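PDB 4MU6: kinectin 1 (Kinesin receptor) from Legionella pneumophila, which is an effector whose molecular function is not established, present here as its long, almost wholly helical N-terminal coiled-coil domain. Local coordinates for residues Gln116-Leu121 against Asn167-Lys172; Thr15-Gln20 against His46-Ala51; Asp88-Lys93 against Ser195-His200; Leu77-Ile82 against Gly227-Ile232. One frame throughout, in Å; residues are numbered along the deposited sequence.

Interaction 1: residues Gln116-Leu121 against Asn167-Lys172; sequences QTELRL and NEREIK
Arg-169 lays its guanidinium flat against the side chain of Glu-118, so that aliphatic carbon, not a carboxylate oxygen, meets the charged group. Glu-118 CB sits over the middle of one guanidinium face, 3.5 Å from Arg-169 CZ. Farther out, Glu-118 CG is 3.8 Å from Arg-169 NH2. The carboxylate and guanidinium planes are only 19° apart, stacked one above the other. Glu-118 OE1 remains 4.3 Å from Arg-169 NH2 and well out of the guanidinium plane: opposite charges are close, but no N-H is aimed at the acid. The arginine puts its group there by bending at chi2 (-65°) and then running straight, and its NH1 hydrogen-bonds to Gln-115 OE1, one residue ahead of Gln-116 on the other helix. The pairing belongs to an antiparallel helix pair of the coiled-coil domain, helix 108-127 running against helix 158-217. Over the two short segments the axes come within 9.7 Å and their directions differ by 156°. One residue on, Leu-119 lies antiparallel alongside the stem of Arg-169, with Leu-119 CD1 4.0 Å from Arg-169 CB. Its other methyl, CD2, crosses the stem of Glu-170 and lies 4.0 Å from Glu-170 CG. With CG anti to the backbone N, Leu-119 turns one methyl to each neighbour. It also touches Ile-166 and Ile-173, which lie seven residues apart with Arg-169 between them.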
loop_
_atom_site.group_PDB
_atom_site.type_symbol
_atom_site.label_atom_id
_atom_site.label_comp_id
_atom_site.label_asym_id
_atom_site.label_seq_id
_atom_site.Cartn_x
_atom_site.Cartn_y
_atom_site.Cartn_z
ATOM N N GLN A 116 -16.678 -7.983 61.377
ATOM C CA GLN A 116 -17.673 -8.922 61.889
ATOM C C GLN A 116 -17.450 -9.249 63.357
ATOM O O GLN A 116 -18.396 -9.382 64.128
ATOM C CB GLN A 116 -17.694 -10.186 61.044
ATOM C CG GLN A 116 -18.575 -10.026 59.822
ATOM C CD GLN A 116 -18.434 -11.164 58.857
ATOM O OE1 GLN A 116 -17.508 -11.968 58.963
ATOM N NE2 GLN A 116 -19.352 -11.246 57.899
ATOM N N THR A 117 -16.187 -9.356 63.731
ATOM C CA THR A 117 -15.799 -9.564 65.112
ATOM C C THR A 117 -16.242 -8.390 65.967
ATOM O O THR A 117 -16.865 -8.571 67.014
ATOM C CB THR A 117 -14.283 -9.737 65.205
ATOM O OG1 THR A 117 -13.936 -11.004 64.629
ATOM C CG2 THR A 117 -13.812 -9.672 66.646
ATOM N N GLU A 118 -15.935 -7.180 65.516
ATOM C CA GLU A 118 -16.412 -5.996 66.219
ATOM C C GLU A 118 -17.942 -5.942 66.233
ATOM O O GLU A 118 -18.549 -5.521 67.222
ATOM C CB GLU A 118 -15.841 -4.718 65.590
ATOM C CG GLU A 118 -14.314 -4.629 65.613
ATOM C CD GLU A 118 -13.746 -4.211 66.967
ATOM O OE1 GLU A 118 -14.475 -4.282 67.986
ATOM O OE2 GLU A 118 -12.560 -3.804 67.007
ATOM N N LEU A 119 -18.568 -6.366 65.138
ATOM C CA LEU A 119 -20.028 -6.338 65.062
ATOM C C LEU A 119 -20.628 -7.320 66.077
ATOM O O LEU A 119 -21.658 -7.046 66.698
ATOM C CB LEU A 119 -20.499 -6.670 63.648
ATOM C CG LEU A 119 -22.000 -6.809 63.422
ATOM C CD1 LEU A 119 -22.761 -5.582 63.926
ATOM C CD2 LEU A 119 -22.262 -7.054 61.944
ATOM N N ARG A 120 -19.958 -8.457 66.249
ATOM C CA ARG A 120 -20.410 -9.493 67.173
ATOM C C ARG A 120 -20.340 -9.032 68.624
ATOM O O ARG A 120 -21.242 -9.294 69.414
ATOM C CB ARG A 120 -19.592 -10.773 66.986
ATOM C CG ARG A 120 -20.396 -11.946 66.436
ATOM C CD ARG A 120 -19.542 -13.202 66.284
ATOM N NE ARG A 120 -18.621 -13.123 65.155
ATOM C CZ ARG A 120 -17.297 -13.034 65.265
ATOM N NH1 ARG A 120 -16.719 -13.011 66.462
ATOM N NH2 ARG A 120 -16.544 -12.970 64.173
ATOM N N LEU A 121 -19.249 -8.366 68.973
ATOM C CA LEU A 121 -19.113 -7.763 70.287
ATOM C C LEU A 121 -20.199 -6.700 70.535
ATOM O O LEU A 121 -20.743 -6.611 71.632
ATOM C CB LEU A 121 -17.713 -7.160 70.426
ATOM C CG LEU A 121 -17.343 -6.482 71.738
ATOM C CD1 LEU A 121 -17.301 -7.478 72.882
ATOM C CD2 LEU A 121 -16.006 -5.764 71.570
ATOM N N ASN A 167 -25.130 -0.141 63.051
ATOM C CA ASN A 167 -25.484 0.284 61.704
ATOM C C ASN A 167 -24.240 0.631 60.886
ATOM O O ASN A 167 -24.138 0.248 59.728
ATOM C CB ASN A 167 -26.470 1.457 61.711
ATOM C CG ASN A 167 -26.962 1.799 60.314
ATOM O OD1 ASN A 167 -27.687 1.015 59.694
ATOM N ND2 ASN A 167 -26.560 2.966 59.806
ATOM N N GLU A 168 -23.284 1.319 61.507
ATOM C CA GLU A 168 -22.040 1.648 60.823
ATOM C C GLU A 168 -21.231 0.402 60.456
ATOM O O GLU A 168 -20.686 0.330 59.351
ATOM C CB GLU A 168 -21.182 2.638 61.624
ATOM C CG GLU A 168 -19.919 3.076 60.853
ATOM C CD GLU A 168 -19.108 4.172 61.549
ATOM O OE1 GLU A 168 -19.325 4.419 62.764
ATOM O OE2 GLU A 168 -18.243 4.787 60.870
ATOM N N ARG A 169 -21.162 -0.574 61.361
ATOM C CA ARG A 169 -20.427 -1.805 61.072
ATOM C C ARG A 169 -21.020 -2.522 59.865
ATOM O O ARG A 169 -20.287 -3.008 58.994
ATOM C CB ARG A 169 -20.425 -2.761 62.268
ATOM C CG ARG A 169 -19.617 -2.289 63.461
ATOM C CD ARG A 169 -18.140 -2.209 63.141
ATOM N NE ARG A 169 -17.379 -1.653 64.258
ATOM C CZ ARG A 169 -16.056 -1.532 64.265
ATOM N NH1 ARG A 169 -15.376 -1.924 63.215
ATOM N NH2 ARG A 169 -15.418 -1.022 65.316
ATOM N N GLU A 170 -22.348 -2.588 59.818
ATOM C CA GLU A 170 -23.042 -3.313 58.751
ATOM C C GLU A 170 -22.891 -2.652 57.387
ATOM O O GLU A 170 -22.771 -3.335 56.365
ATOM C CB GLU A 170 -24.527 -3.484 59.082
ATOM C CG GLU A 170 -24.800 -4.390 60.268
ATOM C CD GLU A 170 -26.270 -4.763 60.393
ATOM O OE1 GLU A 170 -27.097 -3.873 60.718
ATOM O OE2 GLU A 170 -26.597 -5.952 60.169
ATOM N N ILE A 171 -22.916 -1.327 57.364
ATOM C CA ILE A 171 -22.694 -0.599 56.119
ATOM C C ILE A 171 -21.258 -0.833 55.652
ATOM O O ILE A 171 -20.992 -1.000 54.456
ATOM C CB ILE A 171 -22.994 0.914 56.275
ATOM C CG1 ILE A 171 -24.508 1.147 56.415
ATOM C CG2 ILE A 171 -22.451 1.698 55.081
ATOM C CD1 ILE A 171 -24.920 2.566 56.849
ATOM N N LYS A 172 -20.329 -0.858 56.603
ATOM C CA LYS A 172 -18.931 -1.045 56.254
ATOM C C LYS A 172 -18.738 -2.424 55.624
ATOM O O LYS A 172 -18.045 -2.563 54.622
ATOM C CB LYS A 172 -18.021 -0.853 57.470
ATOM C CG LYS A 172 -16.533 -1.125 57.200
ATOM C CD LYS A 172 -15.995 -0.310 56.019
ATOM C CE LYS A 172 -14.492 -0.501 55.886
ATOM N NZ LYS A 172 -13.893 0.212 54.728
#

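Interaction 2: residues Thr15-Gln20 against His46-Ala51; sequences TEHIKQ and HSSVTA
His-17 reaches from helix 10-22 onto the start of the long helix 43-105, and most of its side chain meets Ser-48 and Val-49. His-17 CB begins in apolar company, 3.7 Å from Val-49 CG2. The same methyl stays over one face of the ring, 4.1 Å from its centroid and 29° off the normal, an off-centre CH-pi contact displaced toward CG. Farther along, His-17 ND1 makes a short hydrogen bond of 2.5 Å to Ser-48 OG, which lies at the ring edge, near its plane. Next round the ring, His-17 CE1 stands 3.4 Å from Ser-48 O. Ser-48 presents its hydroxyl from a position between its own backbone N and carbonyl carbon (chi1 88°). A water lies 2.8 Å from Ser-48 OG and gives a weak bond to His-17 O, and Ile-45 O is a further weak partner of the hydroxyl. This is the join between the N-terminal helix and the main shaft of the domain. Either partner could donate in the ND1-OG bond; that very short bond at the ring edge, together with the valine methyl over the face, limits rotation of the imidazole.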
loop_
_atom_site.group_PDB
_atom_site.type_symbol
_atom_site.label_atom_id
_atom_site.label_comp_id
_atom_site.label_asym_id
_atom_site.label_seq_id
_atom_site.Cartn_x
_atom_site.Cartn_y
_atom_site.Cartn_z
ATOM N N THR A 15 11.391 8.302 -36.318
ATOM C CA THR A 15 12.458 8.682 -37.234
ATOM C C THR A 15 13.732 7.905 -36.935
ATOM O O THR A 15 14.394 7.400 -37.847
ATOM C CB THR A 15 12.765 10.188 -37.147
ATOM O OG1 THR A 15 11.617 10.931 -37.567
ATOM C CG2 THR A 15 13.934 10.544 -38.044
ATOM N N GLU A 16 14.064 7.817 -35.652
ATOM C CA GLU A 16 15.252 7.098 -35.229
ATOM C C GLU A 16 15.150 5.651 -35.680
ATOM O O GLU A 16 16.114 5.080 -36.184
ATOM C CB GLU A 16 15.416 7.172 -33.717
ATOM C CG GLU A 16 16.713 6.557 -33.201
ATOM C CD GLU A 16 16.706 6.340 -31.686
ATOM O OE1 GLU A 16 17.709 6.693 -31.026
ATOM O OE2 GLU A 16 15.704 5.809 -31.152
ATOM N N HIS A 17 13.966 5.069 -35.531
ATOM C CA HIS A 17 13.763 3.684 -35.943
ATOM C C HIS A 17 13.716 3.494 -37.465
ATOM O O HIS A 17 14.103 2.446 -37.979
ATOM C CB HIS A 17 12.526 3.100 -35.272
ATOM C CG HIS A 17 12.725 2.800 -33.820
ATOM N ND1 HIS A 17 12.852 1.516 -33.339
ATOM C CD2 HIS A 17 12.841 3.618 -32.747
ATOM C CE1 HIS A 17 13.025 1.555 -32.029
ATOM N NE2 HIS A 17 13.021 2.819 -31.645
ATOM N N ILE A 18 13.228 4.497 -38.182
ATOM C CA ILE A 18 13.288 4.457 -39.641
ATOM C C ILE A 18 14.732 4.536 -40.111
ATOM O O ILE A 18 15.149 3.771 -40.974
ATOM C CB ILE A 18 12.509 5.608 -40.270
ATOM C CG1 ILE A 18 11.018 5.377 -40.077
ATOM C CG2 ILE A 18 12.844 5.748 -41.773
ATOM C CD1 ILE A 18 10.210 6.610 -40.338
ATOM N N LYS A 19 15.489 5.470 -39.541
ATOM C CA LYS A 19 16.890 5.626 -39.910
ATOM C C LYS A 19 17.681 4.341 -39.660
ATOM O O LYS A 19 18.499 3.933 -40.491
ATOM C CB LYS A 19 17.514 6.806 -39.160
ATOM C CG LYS A 19 17.096 8.181 -39.681
ATOM C CD LYS A 19 17.822 9.273 -38.923
ATOM C CE LYS A 19 17.544 10.636 -39.510
ATOM N NZ LYS A 19 18.714 11.544 -39.307
ATOM N N GLN A 20 17.423 3.695 -38.522
ATOM C CA GLN A 20 18.121 2.461 -38.181
ATOM C C GLN A 20 17.825 1.370 -39.210
ATOM O O GLN A 20 18.715 0.620 -39.620
ATOM C CB GLN A 20 17.751 2.002 -36.765
ATOM C CG GLN A 20 18.350 0.666 -36.382
ATOM C CD GLN A 20 19.857 0.661 -36.502
ATOM O OE1 GLN A 20 20.517 1.675 -36.257
ATOM N NE2 GLN A 20 20.415 -0.478 -36.893
ATOM N N HIS A 46 7.424 -0.576 -37.297
ATOM C CA HIS A 46 6.379 -0.377 -36.307
ATOM C C HIS A 46 6.511 -1.347 -35.129
ATOM O O HIS A 46 6.223 -0.976 -33.989
ATOM C CB HIS A 46 4.981 -0.476 -36.908
ATOM C CG HIS A 46 3.918 0.018 -35.979
ATOM N ND1 HIS A 46 3.968 1.272 -35.407
ATOM C CD2 HIS A 46 2.816 -0.583 -35.479
ATOM C CE1 HIS A 46 2.925 1.429 -34.612
ATOM N NE2 HIS A 46 2.208 0.321 -34.641
ATOM N N SER A 47 6.954 -2.573 -35.411
ATOM C CA SER A 47 7.311 -3.526 -34.363
ATOM C C SER A 47 8.398 -2.982 -33.450
ATOM O O SER A 47 8.233 -2.997 -32.230
ATOM C CB SER A 47 7.762 -4.865 -34.949
ATOM O OG SER A 47 6.655 -5.601 -35.430
ATOM N N SER A 48 9.497 -2.488 -34.023
ATOM C CA SER A 48 10.581 -1.983 -33.178
ATOM C C SER A 48 10.198 -0.732 -32.355
ATOM O O SER A 48 10.601 -0.620 -31.197
ATOM C CB SER A 48 11.899 -1.808 -33.960
ATOM O OG SER A 48 12.012 -0.539 -34.577
ATOM N N VAL A 49 9.436 0.198 -32.936
ATOM C CA VAL A 49 8.917 1.347 -32.182
ATOM C C VAL A 49 7.996 0.850 -31.055
ATOM O O VAL A 49 8.087 1.304 -29.916
ATOM C CB VAL A 49 8.124 2.304 -33.077
ATOM C CG1 VAL A 49 7.415 3.389 -32.233
ATOM C CG2 VAL A 49 9.034 2.929 -34.122
ATOM N N THR A 50 7.123 -0.099 -31.385
ATOM C CA THR A 50 6.185 -0.648 -30.415
ATOM C C THR A 50 6.892 -1.318 -29.230
ATOM O O THR A 50 6.452 -1.153 -28.096
ATOM C CB THR A 50 5.157 -1.607 -31.078
ATOM O OG1 THR A 50 4.379 -0.881 -32.043
ATOM C CG2 THR A 50 4.203 -2.229 -30.038
ATOM N N ALA A 51 7.989 -2.039 -29.482
ATOM C CA ALA A 51 8.744 -2.692 -28.399
ATOM C C ALA A 51 9.397 -1.656 -27.494
ATOM O O ALA A 51 9.355 -1.780 -26.260
ATOM C CB ALA A 51 9.805 -3.704 -28.950
HETATM O O HOH W 1 13.283 -0.703 -37.055
#

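Interaction 3: residues Asp88-Lys93 against Ser195-His200; sequences DAEALK and SVRSQH
Ala-91 and Arg-197 mark the nearest backbone approach of two helical segments that run in opposite directions, with 7.9 Å between Ala-91 CA and Arg-197 CA. Arg-197 crosses most of that spacing. It starts with CG anti to its carbonyl carbon, runs out to CD, and then kinks at chi3 (-58°), which tips the guanidinium over onto the opposing helix. It lands face down: Ala-91 CA lies 3.6 Å above the guanidinium plane of Arg-197, over its centre, and the carbonyl carbon of Glu-90 is over the rim of the same face. Ala-91 CB completes the seat, 3.5 Å from Arg-197 NE. The flat group rests almost directly on the backbone.

Glu-90 comes in at the edge of the guanidinium. Extended beyond CG, it crosses the arginine and forms a salt bridge, with Glu-90 OE1 2.8 Å from Arg-197 NH1 and an N-H...O angle of 151°. The two ends of that bond differ. The oxygen is practically in the guanidinium plane, yet the nitrogen approaches from above the carboxylate plane, the two planes being 70° apart. NH1 has a second acidic partner in Asp-94, so the positive charge is probably well compensated even at the surface.

In the fold, this is an antiparallel pairing of helix 43-105, in a part predicted to be coiled coil, with helix 158-217. Nearby, His-200 hydrogen-bonds through ND1 to Asp-87 and touches Gln-83, carrying the polar seam along both helices.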
loop_
_atom_site.group_PDB
_atom_site.type_symbol
_atom_site.label_atom_id
_atom_site.label_comp_id
_atom_site.label_asym_id
_atom_site.label_seq_id
_atom_site.Cartn_x
_atom_site.Cartn_y
_atom_site.Cartn_z
ATOM N N ASP A 88 2.075 -0.065 24.890
ATOM C CA ASP A 88 3.043 -0.212 25.971
ATOM C C ASP A 88 2.650 0.612 27.185
ATOM O O ASP A 88 2.726 0.139 28.324
ATOM C CB ASP A 88 4.438 0.204 25.514
ATOM C CG ASP A 88 5.105 -0.836 24.621
ATOM O OD1 ASP A 88 4.575 -1.966 24.509
ATOM O OD2 ASP A 88 6.172 -0.523 24.040
ATOM N N ALA A 89 2.230 1.850 26.941
ATOM C CA ALA A 89 1.821 2.754 28.016
ATOM C C ALA A 89 0.561 2.289 28.748
ATOM O O ALA A 89 0.430 2.472 29.969
ATOM C CB ALA A 89 1.619 4.156 27.462
ATOM N N GLU A 90 -0.379 1.715 28.004
ATOM C CA GLU A 90 -1.602 1.208 28.612
ATOM C C GLU A 90 -1.278 -0.021 29.456
ATOM O O GLU A 90 -1.803 -0.181 30.550
ATOM C CB GLU A 90 -2.669 0.877 27.559
ATOM C CG GLU A 90 -3.954 0.308 28.174
ATOM C CD GLU A 90 -4.992 -0.152 27.148
ATOM O OE1 GLU A 90 -4.707 -1.101 26.373
ATOM O OE2 GLU A 90 -6.106 0.429 27.134
ATOM N N ALA A 91 -0.403 -0.873 28.932
ATOM C CA ALA A 91 0.083 -2.059 29.630
ATOM C C ALA A 91 0.725 -1.734 30.982
ATOM O O ALA A 91 0.504 -2.441 31.971
ATOM C CB ALA A 91 1.084 -2.822 28.740
ATOM N N LEU A 92 1.526 -0.673 31.020
ATOM C CA LEU A 92 2.188 -0.269 32.251
ATOM C C LEU A 92 1.165 0.213 33.271
ATOM O O LEU A 92 1.229 -0.123 34.456
ATOM C CB LEU A 92 3.199 0.831 31.982
ATOM C CG LEU A 92 3.821 1.425 33.242
ATOM C CD1 LEU A 92 4.671 0.392 33.943
ATOM C CD2 LEU A 92 4.642 2.648 32.903
ATOM N N LYS A 93 0.220 1.005 32.788
ATOM C CA LYS A 93 -0.858 1.513 33.612
ATOM C C LYS A 93 -1.696 0.369 34.202
ATOM O O LYS A 93 -2.004 0.368 35.400
ATOM C CB LYS A 93 -1.727 2.454 32.776
ATOM C CG LYS A 93 -2.853 3.120 33.524
ATOM C CD LYS A 93 -3.648 4.047 32.591
ATOM C CE LYS A 93 -2.748 5.062 31.883
ATOM N NZ LYS A 93 -2.584 6.325 32.664
ATOM N N SER A 195 -5.622 -8.948 26.427
ATOM C CA SER A 195 -5.805 -9.813 25.268
ATOM C C SER A 195 -5.793 -9.035 23.971
ATOM O O SER A 195 -5.282 -9.511 22.952
ATOM C CB SER A 195 -7.109 -10.593 25.396
ATOM O OG SER A 195 -6.986 -11.561 26.430
ATOM N N VAL A 196 -6.362 -7.834 24.007
ATOM C CA VAL A 196 -6.388 -6.983 22.835
ATOM C C VAL A 196 -4.962 -6.556 22.473
ATOM O O VAL A 196 -4.559 -6.670 21.311
ATOM C CB VAL A 196 -7.303 -5.766 23.037
ATOM C CG1 VAL A 196 -7.020 -4.698 22.008
ATOM C CG2 VAL A 196 -8.783 -6.202 23.011
ATOM N N ARG A 197 -4.206 -6.072 23.460
ATOM C CA ARG A 197 -2.811 -5.690 23.223
ATOM C C ARG A 197 -1.989 -6.846 22.673
ATOM O O ARG A 197 -1.089 -6.644 21.865
ATOM C CB ARG A 197 -2.148 -5.145 24.497
ATOM C CG ARG A 197 -2.672 -3.769 24.900
ATOM C CD ARG A 197 -1.871 -3.168 26.049
ATOM N NE ARG A 197 -1.870 -4.021 27.236
ATOM C CZ ARG A 197 -2.754 -3.927 28.228
ATOM N NH1 ARG A 197 -3.713 -3.015 28.177
ATOM N NH2 ARG A 197 -2.666 -4.736 29.276
ATOM N N SER A 198 -2.297 -8.061 23.110
ATOM C CA SER A 198 -1.549 -9.222 22.638
ATOM C C SER A 198 -1.839 -9.481 21.152
ATOM O O SER A 198 -0.935 -9.834 20.377
ATOM C CB SER A 198 -1.886 -10.453 23.483
ATOM O OG SER A 198 -1.211 -11.593 22.982
ATOM N N GLN A 199 -3.103 -9.302 20.768
ATOM C CA GLN A 199 -3.506 -9.402 19.375
ATOM C C GLN A 199 -2.856 -8.315 18.528
ATOM O O GLN A 199 -2.427 -8.597 17.421
ATOM C CB GLN A 199 -5.034 -9.363 19.223
ATOM C CG GLN A 199 -5.714 -10.694 19.559
ATOM C CD GLN A 199 -7.175 -10.535 19.989
ATOM O OE1 GLN A 199 -7.917 -9.722 19.432
ATOM N NE2 GLN A 199 -7.587 -11.312 20.989
ATOM N N HIS A 200 -2.777 -7.084 19.038
ATOM C CA HIS A 200 -2.186 -5.989 18.254
ATOM C C HIS A 200 -0.719 -6.286 17.996
ATOM O O HIS A 200 -0.185 -5.948 16.937
ATOM C CB HIS A 200 -2.287 -4.635 18.969
ATOM C CG HIS A 200 -3.661 -4.037 18.974
ATOM N ND1 HIS A 200 -3.984 -2.936 19.739
ATOM C CD2 HIS A 200 -4.791 -4.378 18.309
ATOM C CE1 HIS A 200 -5.254 -2.627 19.546
ATOM N NE2 HIS A 200 -5.768 -3.488 18.687
#

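Interaction 4: residues Leu77-Ile82 against Gly227-Ile232; sequences LAEDKI and GKNQSI
A single hydrogen bond between Glu-79 and Asn-229 makes this a light, polar surface contact, near the middle of the elongated coiled-coil domain. It links helix 43-105, within a section predicted to be coiled coil, to the beginning of helix 227-273, where that helix comes in beside the long one and runs the opposite way. The backbones stay well apart: Glu-79 CA and Asn-229 CA, the nearest pair, are 10.7 Å from each other, and the segments bury just 59 Å² between them. The two side chains therefore span the space from opposite directions, Glu-79 by stretching out beyond CG and Asn-229 from a CB directed toward the other segment.

Asn-229 ND2 is also hydrogen-bonded to Gln-76 OE1, its stronger partner, so the amide serves two acceptors roughly one turn apart on helix 43-105. Gln-76 in turn gives its NE2 to Asp-80 OD1, and Asp-80 forms salt bridges with Arg-207 and Arg-211 of helix 158-217. A polar chain thus runs from helix 227-273 across helix 43-105 to a third helix, with Glu-79 as a second acceptor for the amide.

Where acid and amide meet, their planes stand almost perpendicular, 85° apart. Asn-229 ND2 lies 3.0 Å from Glu-79 OE1 with an N-H...O angle of 152°, and it approaches on the syn side of the carboxylate, tilted a little from its plane.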
loop_
_atom_site.group_PDB
_atom_site.type_symbol
_atom_site.label_atom_id
_atom_site.label_comp_id
_atom_site.label_asym_id
_atom_site.label_seq_id
_atom_site.Cartn_x
_atom_site.Cartn_y
_atom_site.Cartn_z
ATOM N N LEU A 77 4.574 1.707 8.838
ATOM C CA LEU A 77 5.603 1.572 9.861
ATOM C C LEU A 77 5.356 2.589 10.965
ATOM O O LEU A 77 5.295 2.234 12.140
ATOM C CB LEU A 77 7.016 1.708 9.292
ATOM C CG LEU A 77 8.135 1.355 10.287
ATOM C CD1 LEU A 77 7.961 -0.046 10.904
ATOM C CD2 LEU A 77 9.517 1.473 9.647
ATOM N N ALA A 78 5.181 3.850 10.583
ATOM C CA ALA A 78 4.857 4.898 11.551
ATOM C C ALA A 78 3.585 4.610 12.393
ATOM O O ALA A 78 3.567 4.866 13.600
ATOM C CB ALA A 78 4.761 6.263 10.846
ATOM N N GLU A 79 2.533 4.082 11.764
ATOM C CA GLU A 79 1.310 3.726 12.495
ATOM C C GLU A 79 1.627 2.670 13.534
ATOM O O GLU A 79 1.163 2.741 14.670
ATOM C CB GLU A 79 0.245 3.159 11.554
ATOM C CG GLU A 79 -0.798 4.132 11.055
ATOM C CD GLU A 79 -1.824 3.456 10.158
ATOM O OE1 GLU A 79 -1.578 3.346 8.934
ATOM O OE2 GLU A 79 -2.873 3.020 10.680
ATOM N N ASP A 80 2.412 1.680 13.123
ATOM C CA ASP A 80 2.775 0.582 14.004
ATOM C C ASP A 80 3.637 1.020 15.186
ATOM O O ASP A 80 3.502 0.467 16.277
ATOM C CB ASP A 80 3.464 -0.539 13.229
ATOM C CG ASP A 80 2.496 -1.338 12.392
ATOM O OD1 ASP A 80 1.303 -0.990 12.393
ATOM O OD2 ASP A 80 2.924 -2.301 11.713
ATOM N N LYS A 81 4.509 2.010 14.985
ATOM C CA LYS A 81 5.326 2.512 16.094
ATOM C C LYS A 81 4.488 3.317 17.090
ATOM O O LYS A 81 4.732 3.270 18.298
ATOM C CB LYS A 81 6.524 3.325 15.602
ATOM C CG LYS A 81 7.609 2.479 14.919
ATOM C CD LYS A 81 8.676 3.371 14.257
ATOM C CE LYS A 81 9.634 2.584 13.366
ATOM N NZ LYS A 81 10.456 3.492 12.496
ATOM N N ILE A 82 3.497 4.040 16.576
ATOM C CA ILE A 82 2.555 4.765 17.417
ATOM C C ILE A 82 1.703 3.813 18.241
ATOM O O ILE A 82 1.561 3.994 19.444
ATOM C CB ILE A 82 1.631 5.672 16.584
ATOM C CG1 ILE A 82 2.407 6.896 16.102
ATOM C CG2 ILE A 82 0.418 6.102 17.396
ATOM C CD1 ILE A 82 3.203 7.573 17.205
ATOM N N GLY A 227 -5.043 -4.496 6.177
ATOM C CA GLY A 227 -5.969 -4.699 5.074
ATOM C C GLY A 227 -6.452 -3.395 4.457
ATOM O O GLY A 227 -6.552 -3.264 3.235
ATOM N N LYS A 228 -6.743 -2.426 5.317
ATOM C CA LYS A 228 -7.226 -1.123 4.882
ATOM C C LYS A 228 -6.158 -0.375 4.091
ATOM O O LYS A 228 -6.473 0.315 3.118
ATOM C CB LYS A 228 -7.643 -0.293 6.087
ATOM C CG LYS A 228 -8.022 1.150 5.737
ATOM C CD LYS A 228 -8.312 1.951 7.002
ATOM C CE LYS A 228 -8.523 3.428 6.691
ATOM N NZ LYS A 228 -8.948 4.172 7.914
ATOM N N ASN A 229 -4.899 -0.515 4.507
ATOM C CA ASN A 229 -3.792 0.123 3.794
ATOM C C ASN A 229 -3.422 -0.545 2.463
ATOM O O ASN A 229 -3.090 0.152 1.495
ATOM C CB ASN A 229 -2.573 0.321 4.700
ATOM C CG ASN A 229 -2.778 1.453 5.695
ATOM O OD1 ASN A 229 -3.438 2.446 5.381
ATOM N ND2 ASN A 229 -2.220 1.310 6.897
ATOM N N GLN A 230 -3.511 -1.875 2.405
ATOM C CA GLN A 230 -3.356 -2.603 1.148
ATOM C C GLN A 230 -4.311 -2.039 0.103
ATOM O O GLN A 230 -3.966 -1.921 -1.078
ATOM C CB GLN A 230 -3.657 -4.089 1.342
ATOM C CG GLN A 230 -2.723 -4.792 2.319
ATOM C CD GLN A 230 -3.122 -6.242 2.581
ATOM O OE1 GLN A 230 -4.117 -6.737 2.042
ATOM N NE2 GLN A 230 -2.354 -6.924 3.431
ATOM N N SER A 231 -5.515 -1.695 0.560
ATOM C CA SER A 231 -6.576 -1.194 -0.297
ATOM C C SER A 231 -6.209 0.160 -0.894
ATOM O O SER A 231 -6.358 0.399 -2.097
ATOM C CB SER A 231 -7.859 -1.048 0.516
ATOM O OG SER A 231 -8.917 -1.735 -0.117
ATOM N N ILE A 232 -5.745 1.055 -0.030
ATOM C CA ILE A 232 -5.333 2.375 -0.459
ATOM C C ILE A 232 -4.176 2.252 -1.444
ATOM O O ILE A 232 -4.188 2.898 -2.497
ATOM C CB ILE A 232 -5.002 3.263 0.754
ATOM C CG1 ILE A 232 -6.290 3.499 1.569
ATOM C CG2 ILE A 232 -4.382 4.570 0.300
ATOM C CD1 ILE A 232 -6.101 4.117 2.948
#

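How the interactions relate
Helix 43-105 is the common element of interactions 2, 3 and 4, meeting helix 10-22, helix 158-217 and helix 227-273 respectively. Interaction 1 continues along helix 158-217 with helix 108-127. The four are strung out along the shaft: interactions 1 and 2 lie on opposite sides of the chain's centre, their own centres about 103 Å apart, whereas 3 and 4 are about 18 Å apart, centre to centre. None is true core. Interaction 2 is partly buried and mixes a valine methyl with a histidine-serine bond; the other three are surface contacts. Both arginines lie flat, but interaction 3 adds a direct salt bridge where interaction 1 adds leucine packing, and interaction 4 rests on one hydrogen bond.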